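Local structure of putative ribose operon repressor (Burkholderia thailandensis, 3EGC) at residues R196-A201 and P225-L230. The protein probably acts as a LacI-family transcriptional repressor that binds regulatory DNA, with a sugar-binding type domain, although its function has not been established. Sequence-based numbering, arbitrary orientation.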
loop_
_atom_site.group_PDB
_atom_site.type_symbol
_atom_site.label_atom_id
_atom_site.label_comp_id
_atom_site.label_asym_id
_atom_site.label_seq_id
_atom_site.Cartn_x
_atom_site.Cartn_y
_atom_site.Cartn_z
ATOM N N ARG A 196 2.841 -6.812 8.132
ATOM C CA ARG A 196 2.947 -5.788 9.162
ATOM C C ARG A 196 3.450 -6.365 10.499
ATOM O O ARG A 196 4.234 -5.750 11.187
ATOM C CB ARG A 196 1.647 -5.024 9.319
ATOM C CG ARG A 196 1.843 -3.746 10.137
ATOM C CD ARG A 196 1.131 -2.532 9.503
ATOM N NE ARG A 196 1.562 -2.261 8.133
ATOM C CZ ARG A 196 0.903 -1.475 7.288
ATOM N NH1 ARG A 196 1.381 -1.308 6.085
ATOM N NH2 ARG A 196 -0.198 -0.823 7.663
ATOM N N ILE A 197 3.028 -7.596 10.788
ATOM C CA ILE A 197 3.569 -8.359 11.902
ATOM C C ILE A 197 5.010 -8.778 11.650
ATOM O O ILE A 197 5.845 -8.727 12.570
ATOM C CB ILE A 197 2.635 -9.559 12.262
ATOM C CG1 ILE A 197 1.342 -9.002 12.876
ATOM C CG2 ILE A 197 3.297 -10.563 13.231
ATOM C CD1 ILE A 197 0.262 -9.997 12.824
ATOM N N THR A 198 5.301 -9.161 10.404
ATOM C CA THR A 198 6.688 -9.457 10.032
ATOM C C THR A 198 7.617 -8.251 10.279
ATOM O O THR A 198 8.734 -8.414 10.739
ATOM C CB THR A 198 6.831 -9.954 8.580
ATOM O OG1 THR A 198 6.005 -11.098 8.387
ATOM C CG2 THR A 198 8.275 -10.345 8.343
ATOM N N GLU A 199 7.125 -7.034 10.001
ATOM C CA GLU A 199 7.893 -5.819 10.380
ATOM C C GLU A 199 8.191 -5.805 11.903
ATOM O O GLU A 199 9.318 -5.667 12.320
ATOM C CB GLU A 199 7.132 -4.547 9.960
ATOM C CG GLU A 199 6.766 -4.496 8.447
ATOM C CD GLU A 199 6.032 -3.261 8.081
ATOM O OE1 GLU A 199 5.331 -2.696 8.968
ATOM O OE2 GLU A 199 6.156 -2.846 6.900
ATOM N N GLY A 200 7.176 -5.990 12.735
ATOM C CA GLY A 200 7.371 -6.030 14.187
ATOM C C GLY A 200 8.313 -7.126 14.692
ATOM O O GLY A 200 9.152 -6.891 15.587
ATOM N N ALA A 201 8.199 -8.331 14.138
ATOM C CA ALA A 201 9.220 -9.392 14.412
ATOM C C ALA A 201 10.649 -9.012 13.971
ATOM O O ALA A 201 11.582 -9.256 14.698
ATOM C CB ALA A 201 8.794 -10.804 13.799
ATOM N N PRO A 225 7.885 -7.446 -2.121
ATOM C CA PRO A 225 9.229 -7.448 -2.733
ATOM C C PRO A 225 10.392 -7.365 -1.729
ATOM O O PRO A 225 11.319 -8.117 -1.847
ATOM C CB PRO A 225 9.205 -6.216 -3.680
ATOM C CG PRO A 225 7.639 -6.182 -4.127
ATOM C CD PRO A 225 6.937 -6.525 -2.793
ATOM N N TRP A 226 10.318 -6.509 -0.725
ATOM C CA TRP A 226 11.402 -6.430 0.241
ATOM C C TRP A 226 11.754 -7.758 0.914
ATOM O O TRP A 226 12.877 -7.990 1.220
ATOM C CB TRP A 226 11.202 -5.297 1.244
ATOM C CG TRP A 226 10.107 -5.509 2.231
ATOM C CD1 TRP A 226 8.813 -5.021 2.160
ATOM C CD2 TRP A 226 10.183 -6.270 3.466
ATOM N NE1 TRP A 226 8.108 -5.440 3.249
ATOM C CE2 TRP A 226 8.909 -6.194 4.074
ATOM C CE3 TRP A 226 11.224 -6.935 4.135
ATOM C CZ2 TRP A 226 8.629 -6.765 5.299
ATOM C CZ3 TRP A 226 10.959 -7.519 5.365
ATOM C CH2 TRP A 226 9.658 -7.454 5.931
ATOM N N MET A 227 10.789 -8.656 1.074
ATOM C CA MET A 227 11.069 -9.964 1.680
ATOM C C MET A 227 12.084 -10.785 0.898
ATOM O O MET A 227 12.798 -11.634 1.457
ATOM C CB MET A 227 9.799 -10.776 1.880
ATOM C CG MET A 227 8.913 -10.265 3.109
ATOM S SD MET A 227 7.239 -10.857 2.945
ATOM C CE MET A 227 6.567 -9.747 4.230
ATOM N N ALA A 228 12.167 -10.527 -0.401
ATOM C CA ALA A 228 13.154 -11.220 -1.192
ATOM C C ALA A 228 14.556 -10.571 -1.150
ATOM O O ALA A 228 15.483 -11.091 -1.759
ATOM C CB ALA A 228 12.655 -11.425 -2.637
ATOM N N PHE A 229 14.737 -9.465 -0.422
ATOM C CA PHE A 229 16.081 -8.824 -0.420
ATOM C C PHE A 229 16.860 -9.351 0.741
ATOM O O PHE A 229 18.041 -9.139 0.833
ATOM C CB PHE A 229 16.040 -7.291 -0.274
ATOM C CG PHE A 229 15.170 -6.590 -1.286
ATOM C CD1 PHE A 229 14.941 -7.141 -2.518
ATOM C CD2 PHE A 229 14.595 -5.378 -0.987
ATOM C CE1 PHE A 229 14.095 -6.458 -3.475
ATOM C CE2 PHE A 229 13.768 -4.718 -1.879
ATOM C CZ PHE A 229 13.513 -5.240 -3.137
ATOM N N LEU A 230 16.172 -10.046 1.645
ATOM C CA LEU A 230 16.787 -10.527 2.877
ATOM C C LEU A 230 17.634 -11.771 2.608
ATOM O O LEU A 230 17.415 -12.505 1.635
ATOM C CB LEU A 230 15.714 -10.856 3.904
ATOM C CG LEU A 230 15.294 -9.863 4.998
ATOM C CD1 LEU A 230 15.818 -8.434 4.795
ATOM C CD2 LEU A 230 13.777 -9.875 5.171
#
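Thr198, on the first turns of helix 195-208, meets the indole of Trp226, which reaches over from the short 3-10 turn 225-228. The CB of Thr198 points across to that turn, and the terminal methyl CE of Met227 lies 4.4 Å from it. From CB the side chain forks. The methyl branch, CG2, sits anti to the backbone N and runs out to CH2 on the six-membered ring of Trp226, 4.0 Å away, meeting the ring obliquely. The hydroxyl branch, OG1, is beside the backbone N (chi1 -56°) and turns to the sheet, hydrogen-bonded to Ser220 OG, Thr192 OG1 and Ser194 O. One fork therefore supplies the greasy touch while the other is tied to strands 189-192 and 217-221 and to the carbonyl of Ser194 just before the helix, which fixes its rotation.

One residue on, Glu199 adds its aliphatic part, with CG 4.3 Å from CZ2 of Trp226. Its chain runs on extended (chi2 180°), bringing the carboxylate beside Arg196, where OE1 is 3.9 Å from NE, a long salt bridge. Trp226 carries its indole across to the helix with CG between its backbone N and carbonyl carbon (chi1 71°); CG of Met227 lies 3.9 Å above one ring face, toward the rim. No hydrogen bond crosses between 196-201 and 225-230, so the join is van der Waals packing throughout.

The same indole stacks on Trp226 of the second subunit, whose Pro225 packs on Glu199, so the contact continues straight into the dimer interface. Within the chain it joins the helix following strand 189-192 to the loop following strand 217-221, neighbouring parallel strands in one alpha/beta lobe of the periplasmic-binding-protein fold of LacI-family regulators.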